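Local coordinates for protein PcaV transcriptional regulator (Streptomyces coelicolor, PDB 4G9Y) that probably regulates transcription as a dimeric, DNA-binding winged helix-turn-helix factor of the MarR family and binds the aromatic acid 3,4-dihydroxybenzoate, at residues Tyr41-Ala46 and Arg56-Arg61; Glu71-Leu76 and Gly80-Val85; Val119-Leu124 and Ala130-Leu135. One frame throughout, in Å; residues are numbered along the deposited sequence.

Interaction 1. Residues Tyr41-Ala46 and Arg56-Arg61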
loop_
_atom_site.group_PDB
_atom_site.type_symbol
_atom_site.label_atom_id
_atom_site.label_comp_id
_atom_site.label_asym_id
_atom_site.label_seq_id
_atom_site.Cartn_x
_atom_site.Cartn_y
_atom_site.Cartn_z
ATOM N N TYR A 41 13.491 -5.475 -8.731
ATOM C CA TYR A 41 14.790 -4.846 -8.535
ATOM C C TYR A 41 15.462 -5.335 -7.248
ATOM O O TYR A 41 16.680 -5.537 -7.211
ATOM C CB TYR A 41 14.680 -3.309 -8.539
ATOM C CG TYR A 41 16.003 -2.677 -8.226
ATOM C CD1 TYR A 41 16.943 -2.447 -9.222
ATOM C CD2 TYR A 41 16.340 -2.355 -6.914
ATOM C CE1 TYR A 41 18.186 -1.884 -8.917
ATOM C CE2 TYR A 41 17.572 -1.813 -6.604
ATOM C CZ TYR A 41 18.487 -1.574 -7.603
ATOM O OH TYR A 41 19.702 -1.022 -7.256
ATOM N N ALA A 42 14.680 -5.496 -6.182
ATOM C CA ALA A 42 15.235 -5.990 -4.924
ATOM C C ALA A 42 15.890 -7.361 -5.094
ATOM O O ALA A 42 16.930 -7.655 -4.477
ATOM C CB ALA A 42 14.149 -6.033 -3.821
ATOM N N VAL A 43 15.298 -8.193 -5.942
ATOM C CA VAL A 43 15.885 -9.505 -6.239
ATOM C C VAL A 43 17.212 -9.372 -6.998
ATOM O O VAL A 43 18.202 -10.020 -6.653
ATOM C CB VAL A 43 14.880 -10.409 -7.006
ATOM C CG1 VAL A 43 15.549 -11.687 -7.490
ATOM C CG2 VAL A 43 13.702 -10.734 -6.104
ATOM N N LEU A 44 17.240 -8.544 -8.038
ATOM C CA LEU A 44 18.502 -8.293 -8.738
ATOM C C LEU A 44 19.538 -7.769 -7.748
ATOM O O LEU A 44 20.701 -8.177 -7.754
ATOM C CB LEU A 44 18.317 -7.261 -9.854
ATOM C CG LEU A 44 17.316 -7.563 -10.963
ATOM C CD1 LEU A 44 17.100 -6.301 -11.809
ATOM C CD2 LEU A 44 17.809 -8.726 -11.816
ATOM N N ASN A 45 19.106 -6.846 -6.907
ATOM C CA ASN A 45 19.997 -6.256 -5.924
ATOM C C ASN A 45 20.580 -7.270 -4.947
ATOM O O ASN A 45 21.788 -7.260 -4.667
ATOM C CB ASN A 45 19.284 -5.136 -5.167
ATOM C CG ASN A 45 20.220 -4.387 -4.240
ATOM O OD1 ASN A 45 20.110 -4.477 -3.015
ATOM N ND2 ASN A 45 21.170 -3.672 -4.824
ATOM N N ALA A 46 19.728 -8.148 -4.428
ATOM C CA ALA A 46 20.184 -9.207 -3.534
ATOM C C ALA A 46 21.206 -10.127 -4.220
ATOM O O ALA A 46 22.155 -10.614 -3.592
ATOM C CB ALA A 46 18.991 -10.021 -3.033
ATOM N N ARG A 56 14.976 -19.731 -2.156
ATOM C CA ARG A 56 14.319 -19.624 -0.870
ATOM C C ARG A 56 14.957 -18.483 -0.077
ATOM O O ARG A 56 14.257 -17.633 0.484
ATOM C CB ARG A 56 14.433 -20.962 -0.136
ATOM C CG ARG A 56 14.006 -20.994 1.316
ATOM C CD ARG A 56 14.168 -22.420 1.850
ATOM N NE ARG A 56 14.001 -22.520 3.297
ATOM C CZ ARG A 56 15.007 -22.530 4.167
ATOM N NH1 ARG A 56 16.260 -22.448 3.735
ATOM N NH2 ARG A 56 14.762 -22.624 5.470
ATOM N N THR A 57 16.285 -18.441 -0.061
ATOM C CA THR A 57 16.974 -17.395 0.691
ATOM C C THR A 57 16.779 -16.021 0.053
ATOM O O THR A 57 16.613 -15.030 0.761
ATOM C CB THR A 57 18.472 -17.693 0.848
ATOM O OG1 THR A 57 18.628 -18.999 1.413
ATOM C CG2 THR A 57 19.143 -16.653 1.777
ATOM N N VAL A 58 16.779 -15.962 -1.282
ATOM C CA VAL A 58 16.544 -14.689 -1.952
ATOM C C VAL A 58 15.180 -14.128 -1.546
ATOM O O VAL A 58 15.056 -12.940 -1.258
ATOM C CB VAL A 58 16.654 -14.805 -3.487
ATOM C CG1 VAL A 58 16.175 -13.534 -4.155
ATOM C CG2 VAL A 58 18.084 -15.104 -3.887
ATOM N N GLY A 59 14.165 -14.991 -1.508
ATOM C CA GLY A 59 12.845 -14.580 -1.063
ATOM C C GLY A 59 12.904 -14.027 0.348
ATOM O O GLY A 59 12.256 -13.034 0.672
ATOM N N GLU A 60 13.699 -14.672 1.192
ATOM C CA GLU A 60 13.889 -14.191 2.555
ATOM C C GLU A 60 14.567 -12.822 2.602
ATOM O O GLU A 60 14.157 -11.978 3.382
ATOM C CB GLU A 60 14.665 -15.205 3.395
ATOM C CG GLU A 60 13.859 -16.426 3.772
ATOM C CD GLU A 60 14.695 -17.494 4.460
ATOM O OE1 GLU A 60 15.929 -17.317 4.599
ATOM O OE2 GLU A 60 14.110 -18.519 4.859
ATOM N N ARG A 61 15.593 -12.602 1.778
ATOM C CA ARG A 61 16.303 -11.311 1.779
ATOM C C ARG A 61 15.383 -10.166 1.441
ATOM O O ARG A 61 15.529 -9.071 1.974
ATOM C CB ARG A 61 17.410 -11.273 0.722
ATOM C CG ARG A 61 18.585 -12.133 1.006
ATOM C CD ARG A 61 19.626 -11.441 1.903
ATOM N NE ARG A 61 20.734 -12.375 2.020
ATOM C CZ ARG A 61 20.745 -13.398 2.863
ATOM N NH1 ARG A 61 19.744 -13.571 3.723
ATOM N NH2 ARG A 61 21.778 -14.222 2.870
#
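Val43 and Val58 meet through one methyl group each, a simple case of how two helices can come close by pairing small branched residues. Val43 CG1 lies 3.9 Å from Val58 CG1, and the two side chains cross at about a right angle. Both methyls stand anti to their own backbone N (chi1 172° in Val43, 170° in Val58), and this common choice brings CG1 rather than CG2 into the gap. The side chain of Val58 starts out toward the opposing helix, that of Val43 along its flank. The backbones come near accordingly, with Val43 CA only 6.8 Å from Val58 CA.

A second apolar touch lies one turn further along both helices. There Ala46 CB faces Arg61 CB at 4.3 Å, a loose approach in which the arginine contributes only the root of its chain.

The polar chemistry is kept at the margin. Beyond CB, Arg61 bends back (chi2 -85°) over its own helix, and one face of its guanidinium group receives Thr57 CG2, 3.4 Å above the plane and offset toward the rim. Its NE forms a salt bridge with Glu50, so the charge is met outside the two segments.

The valine pair belongs to the wider interior of the DNA-binding domain. Helix 66-78 comes against it, with Ile69 touching both valines and Val72 and Leu76 touching Val43; Leu96 of strand 94-98 adds to the packing on Val58. Helices 38-49, 55-62 and 66-78 thus share one apolar centre, as in other winged helix-turn-helix domains.

Interaction 2. Residues Glu71-Leu76 and Gly80-Val85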
loop_
_atom_site.group_PDB
_atom_site.type_symbol
_atom_site.label_atom_id
_atom_site.label_comp_id
_atom_site.label_asym_id
_atom_site.label_seq_id
_atom_site.Cartn_x
_atom_site.Cartn_y
_atom_site.Cartn_z
ATOM N N GLU A 71 7.220 -16.183 -8.834
ATOM C CA GLU A 71 6.738 -15.364 -9.936
ATOM C C GLU A 71 7.786 -14.335 -10.390
ATOM O O GLU A 71 8.017 -14.157 -11.585
ATOM C CB GLU A 71 5.430 -14.678 -9.538
ATOM C CG GLU A 71 5.019 -13.527 -10.438
ATOM C CD GLU A 71 4.097 -12.549 -9.733
ATOM O OE1 GLU A 71 3.297 -12.986 -8.877
ATOM O OE2 GLU A 71 4.184 -11.337 -10.025
ATOM N N VAL A 72 8.415 -13.654 -9.438
ATOM C CA VAL A 72 9.457 -12.676 -9.762
ATOM C C VAL A 72 10.630 -13.330 -10.520
ATOM O O VAL A 72 11.075 -12.841 -11.564
ATOM C CB VAL A 72 9.974 -11.976 -8.488
ATOM C CG1 VAL A 72 11.261 -11.212 -8.773
ATOM C CG2 VAL A 72 8.901 -11.049 -7.914
ATOM N N VAL A 73 11.099 -14.459 -10.008
ATOM C CA VAL A 73 12.213 -15.173 -10.618
ATOM C C VAL A 73 11.880 -15.646 -12.030
ATOM O O VAL A 73 12.707 -15.531 -12.934
ATOM C CB VAL A 73 12.655 -16.353 -9.739
ATOM C CG1 VAL A 73 13.483 -17.350 -10.533
ATOM C CG2 VAL A 73 13.411 -15.833 -8.521
ATOM N N SER A 74 10.665 -16.153 -12.228
ATOM C CA SER A 74 10.237 -16.575 -13.565
ATOM C C SER A 74 10.263 -15.411 -14.555
ATOM O O SER A 74 10.720 -15.548 -15.705
ATOM C CB SER A 74 8.837 -17.195 -13.513
ATOM O OG SER A 74 8.326 -17.395 -14.819
ATOM N N ARG A 75 9.777 -14.256 -14.110
ATOM C CA ARG A 75 9.741 -13.084 -14.973
ATOM C C ARG A 75 11.135 -12.562 -15.308
ATOM O O ARG A 75 11.421 -12.290 -16.457
ATOM C CB ARG A 75 8.871 -11.981 -14.363
ATOM C CG ARG A 75 7.400 -12.343 -14.403
ATOM C CD ARG A 75 6.503 -11.258 -13.853
ATOM N NE ARG A 75 5.132 -11.749 -13.724
ATOM C CZ ARG A 75 4.155 -11.099 -13.100
ATOM N NH1 ARG A 75 4.388 -9.919 -12.540
ATOM N NH2 ARG A 75 2.942 -11.632 -13.035
ATOM N N LEU A 76 12.001 -12.442 -14.307
ATOM C CA LEU A 76 13.375 -11.998 -14.544
ATOM C C LEU A 76 14.115 -12.995 -15.440
ATOM O O LEU A 76 14.939 -12.611 -16.273
ATOM C CB LEU A 76 14.110 -11.792 -13.213
ATOM C CG LEU A 76 13.525 -10.685 -12.326
ATOM C CD1 LEU A 76 14.219 -10.627 -10.962
ATOM C CD2 LEU A 76 13.618 -9.342 -13.007
ATOM N N GLY A 80 15.787 -12.582 -19.507
ATOM C CA GLY A 80 17.207 -12.818 -19.683
ATOM C C GLY A 80 18.054 -12.082 -18.659
ATOM O O GLY A 80 19.218 -11.755 -18.935
ATOM N N LEU A 81 17.490 -11.833 -17.477
ATOM C CA LEU A 81 18.199 -11.076 -16.447
ATOM C C LEU A 81 18.779 -11.954 -15.356
ATOM O O LEU A 81 19.644 -11.513 -14.596
ATOM C CB LEU A 81 17.285 -10.023 -15.812
ATOM C CG LEU A 81 16.701 -9.042 -16.826
ATOM C CD1 LEU A 81 15.871 -7.984 -16.119
ATOM C CD2 LEU A 81 17.789 -8.401 -17.666
ATOM N N LEU A 82 18.289 -13.184 -15.250
ATOM C CA LEU A 82 18.867 -14.127 -14.299
ATOM C C LEU A 82 18.777 -15.554 -14.792
ATOM O O LEU A 82 17.931 -15.879 -15.630
ATOM C CB LEU A 82 18.257 -13.975 -12.888
ATOM C CG LEU A 82 16.829 -14.336 -12.478
ATOM C CD1 LEU A 82 16.526 -15.827 -12.553
ATOM C CD2 LEU A 82 16.586 -13.846 -11.048
ATOM N N ASP A 83 19.666 -16.394 -14.276
ATOM C CA ASP A 83 19.658 -17.823 -14.567
ATOM C C ASP A 83 19.412 -18.612 -13.286
ATOM O O ASP A 83 19.732 -18.161 -12.189
ATOM C CB ASP A 83 20.980 -18.266 -15.193
ATOM C CG ASP A 83 21.131 -17.795 -16.644
ATOM O OD1 ASP A 83 20.094 -17.624 -17.335
ATOM O OD2 ASP A 83 22.279 -17.584 -17.092
ATOM N N LYS A 84 18.852 -19.799 -13.444
ATOM C CA LYS A 84 18.449 -20.626 -12.320
ATOM C C LYS A 84 19.041 -22.000 -12.555
ATOM O O LYS A 84 18.879 -22.572 -13.630
ATOM C CB LYS A 84 16.921 -20.683 -12.265
ATOM C CG LYS A 84 16.308 -21.564 -11.187
ATOM C CD LYS A 84 14.818 -21.239 -11.061
ATOM C CE LYS A 84 14.107 -22.110 -10.040
ATOM N NZ LYS A 84 12.707 -21.643 -9.807
ATOM N N VAL A 85 19.765 -22.508 -11.567
ATOM C CA VAL A 85 20.401 -23.820 -11.668
ATOM C C VAL A 85 19.975 -24.681 -10.482
ATOM O O VAL A 85 19.980 -24.221 -9.352
ATOM C CB VAL A 85 21.942 -23.688 -11.657
ATOM C CG1 VAL A 85 22.599 -25.028 -11.417
ATOM C CG2 VAL A 85 22.438 -23.075 -12.948
#
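Leu76 and Leu82 pack obliquely, Leu76 CB lying 3.8 Å from Leu82 CG. The two methyls of Leu82 divide the work: CD2 comes to Leu76 CD1 at 4.0 Å, while CD1 reaches one turn back to Val73 CG1, also at 4.0 Å, and also touches the carbonyl oxygen of Val73. The first torsion sets CG between backbone N and carbonyl carbon (chi1 69°), within reach of Leu76 CB; from there the second torsion spreads CD1 and CD2 to the two helix residues. Cut back to an alanine, this position would probably leave Leu76 and Val73 CG1 without the leucine's branch and open a gap between helix and strand.

On one side the aliphatic part of Lys84 extends the contact, its CD 4.1 Å from Val73 CG1; its NZ goes on to a hydrogen bond with Gln55. On the other, Leu81 CD1 meets Leu76 CD2 at 4.1 Å.

What sets this register is the helix end. Leu81 N donates to Leu76 O at 2.9 Å, a nearly straight bond (159°), and Gly80, with phi 74°, makes the reversal of a Schellman motif. Further out, strand 94-98 pairs with strand 82-86, and its Leu96 and Leu98 pack on Val73 and Leu82 respectively.

A helix capped in this way and turned directly into a two-stranded antiparallel hairpin is the helix-to-wing junction of the winged helix-turn-helix fold; helix 66-78 occupies the place of the recognition helix in MarR-type regulators.

Interaction 3. Residues Val119-Leu124 and Ala130-Leu135; sequences VFLAPL and AVFFDL
Leu121 and Leu124 meet Phe132 and Phe133 in a buried, wholly apolar contact within the dimerisation region of the MarR fold, where the long helix 100-121 gives way to the C-terminal helix 126-144. The bend between them begins with a type I beta turn from Leu121 to Leu124, closed by Leu124 N bonding to Leu121 O at 3.0 Å. This turn presents both leucines to the returning helix.

Phe132 is gripped at two places. Leu124 CD1 straddles the base of the side chain and the adjoining ring atom, 3.8 Å from both Phe132 CB and Phe132 CD1, and Leu121 CD2 approaches the CD2-CE2 side of the ring, 3.8 Å from Phe132 CE2. Both methyls come in obliquely, and both leucines cross the phenylalanine at about a right angle. The ring reaches them because CG of Phe132 stands anti to the backbone N (chi1 173°), on a side chain that starts out toward the opposing segment. Phe132 in turn lies against one face of the next ring, its CD2 4.0 Å above the plane of Phe133 and offset toward the rim.

The surroundings are shared between subunits. Leu20 of helix 13-31 adds to the packing on Phe132, while Leu16 of the second subunit touches Phe133 and Arg138 of the second subunit touches Leu124. The ligand-binding residue His24 is near, its side chain about 8 Å from that of Leu121, and its ring meets Phe120 edge-to-face.

The two methyls of Leu121 serve different rings: while CD2 is taken up by Phe132, CD1 sits at the edge of Phe133, near the ring plane and 3.7 Å from CE2.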
loop_
_atom_site.group_PDB
_atom_site.type_symbol
_atom_site.label_atom_id
_atom_site.label_comp_id
_atom_site.label_asym_id
_atom_site.label_seq_id
_atom_site.Cartn_x
_atom_site.Cartn_y
_atom_site.Cartn_z
ATOM N N VAL A 119 14.481 13.216 -5.817
ATOM C CA VAL A 119 13.341 14.001 -6.291
ATOM C C VAL A 119 12.087 13.856 -5.397
ATOM O O VAL A 119 11.384 14.829 -5.125
ATOM C CB VAL A 119 13.030 13.670 -7.776
ATOM C CG1 VAL A 119 11.687 14.247 -8.212
ATOM C CG2 VAL A 119 14.155 14.172 -8.671
ATOM N N PHE A 120 11.813 12.644 -4.932
ATOM C CA PHE A 120 10.710 12.395 -3.997
ATOM C C PHE A 120 10.763 13.267 -2.723
ATOM O O PHE A 120 9.735 13.787 -2.257
ATOM C CB PHE A 120 10.713 10.904 -3.617
ATOM C CG PHE A 120 9.541 10.465 -2.777
ATOM C CD1 PHE A 120 8.256 10.475 -3.294
ATOM C CD2 PHE A 120 9.737 9.992 -1.489
ATOM C CE1 PHE A 120 7.177 10.031 -2.533
ATOM C CE2 PHE A 120 8.658 9.552 -0.706
ATOM C CZ PHE A 120 7.377 9.565 -1.233
ATOM N N LEU A 121 11.959 13.408 -2.157
ATOM C CA LEU A 121 12.165 14.173 -0.929
ATOM C C LEU A 121 12.473 15.654 -1.193
ATOM O O LEU A 121 12.533 16.453 -0.265
ATOM C CB LEU A 121 13.311 13.559 -0.124
ATOM C CG LEU A 121 13.011 12.151 0.417
ATOM C CD1 LEU A 121 14.167 11.615 1.233
ATOM C CD2 LEU A 121 11.754 12.182 1.239
ATOM N N ALA A 122 12.653 16.012 -2.458
ATOM C CA ALA A 122 13.097 17.368 -2.825
ATOM C C ALA A 122 12.244 18.602 -2.420
ATOM O O ALA A 122 12.792 19.692 -2.331
ATOM C CB ALA A 122 13.422 17.434 -4.300
ATOM N N PRO A 123 10.913 18.455 -2.232
ATOM C CA PRO A 123 10.140 19.610 -1.734
ATOM C C PRO A 123 10.553 20.013 -0.319
ATOM O O PRO A 123 10.258 21.110 0.125
ATOM C CB PRO A 123 8.709 19.073 -1.677
ATOM C CG PRO A 123 8.686 17.962 -2.620
ATOM C CD PRO A 123 10.032 17.365 -2.684
ATOM N N LEU A 124 11.228 19.115 0.381
ATOM C CA LEU A 124 11.642 19.373 1.754
ATOM C C LEU A 124 13.096 19.851 1.815
ATOM O O LEU A 124 13.972 19.292 1.143
ATOM C CB LEU A 124 11.510 18.091 2.566
ATOM C CG LEU A 124 10.128 17.422 2.511
ATOM C CD1 LEU A 124 10.102 16.278 3.512
ATOM C CD2 LEU A 124 8.979 18.399 2.785
ATOM N N ALA A 130 15.074 15.308 7.557
ATOM C CA ALA A 130 15.425 14.564 8.763
ATOM C C ALA A 130 14.228 14.471 9.705
ATOM O O ALA A 130 14.008 13.442 10.338
ATOM C CB ALA A 130 16.618 15.199 9.466
ATOM N N VAL A 131 13.452 15.546 9.804
ATOM C CA VAL A 131 12.227 15.514 10.609
ATOM C C VAL A 131 11.199 14.531 10.028
ATOM O O VAL A 131 10.590 13.745 10.771
ATOM C CB VAL A 131 11.624 16.931 10.783
ATOM C CG1 VAL A 131 10.189 16.864 11.305
ATOM C CG2 VAL A 131 12.485 17.739 11.748
ATOM N N PHE A 132 11.057 14.544 8.699
ATOM C CA PHE A 132 10.152 13.640 7.968
ATOM C C PHE A 132 10.454 12.197 8.370
ATOM O O PHE A 132 9.559 11.439 8.740
ATOM C CB PHE A 132 10.354 13.882 6.463
ATOM C CG PHE A 132 9.626 12.931 5.540
ATOM C CD1 PHE A 132 8.363 13.239 5.054
ATOM C CD2 PHE A 132 10.254 11.789 5.066
ATOM C CE1 PHE A 132 7.721 12.401 4.142
ATOM C CE2 PHE A 132 9.620 10.929 4.177
ATOM C CZ PHE A 132 8.342 11.242 3.698
ATOM N N PHE A 133 11.721 11.815 8.334
ATOM C CA PHE A 133 12.081 10.443 8.728
ATOM C C PHE A 133 11.824 10.157 10.202
ATOM O O PHE A 133 11.290 9.107 10.557
ATOM C CB PHE A 133 13.538 10.130 8.381
ATOM C CG PHE A 133 13.727 9.762 6.958
ATOM C CD1 PHE A 133 13.546 8.449 6.541
ATOM C CD2 PHE A 133 14.034 10.724 6.021
ATOM C CE1 PHE A 133 13.684 8.102 5.203
ATOM C CE2 PHE A 133 14.169 10.393 4.682
ATOM C CZ PHE A 133 13.990 9.082 4.270
ATOM N N ASP A 134 12.219 11.091 11.055
ATOM C CA ASP A 134 12.041 10.923 12.493
ATOM C C ASP A 134 10.582 10.710 12.850
ATOM O O ASP A 134 10.255 9.758 13.559
ATOM C CB ASP A 134 12.572 12.124 13.280
ATOM C CG ASP A 134 12.400 11.944 14.800
ATOM O OD1 ASP A 134 12.928 10.954 15.346
ATOM O OD2 ASP A 134 11.721 12.776 15.446
ATOM N N LEU A 135 9.707 11.581 12.351
ATOM C CA LEU A 135 8.296 11.506 12.706
ATOM C C LEU A 135 7.633 10.235 12.180
ATOM O O LEU A 135 6.867 9.590 12.888
ATOM C CB LEU A 135 7.528 12.727 12.191
ATOM C CG LEU A 135 8.013 14.078 12.702
ATOM C CD1 LEU A 135 7.117 15.200 12.155
ATOM C CD2 LEU A 135 8.127 14.106 14.230
#

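Interactions 1 and 2 belong to one DNA-binding domain and are continuous: Leu44, beside the valine of interaction 1, touches both Leu76 and Leu81 of interaction 2. Interaction 1 is the more mixed, buried at its valines and exposed at its arginine. Interaction 2 is mostly buried and alone carries a backbone hydrogen bond between its segments, as suits a helix end joined to a strand. Interaction 3 stands apart, its centre about 27 Å from that of interaction 1 and 35 Å from that of interaction 2. All its touching residues are buried, although it lies far from the centre of the chain. It uses aromatic rings where the others use aliphatic groups, and it alone is touched by the second subunit.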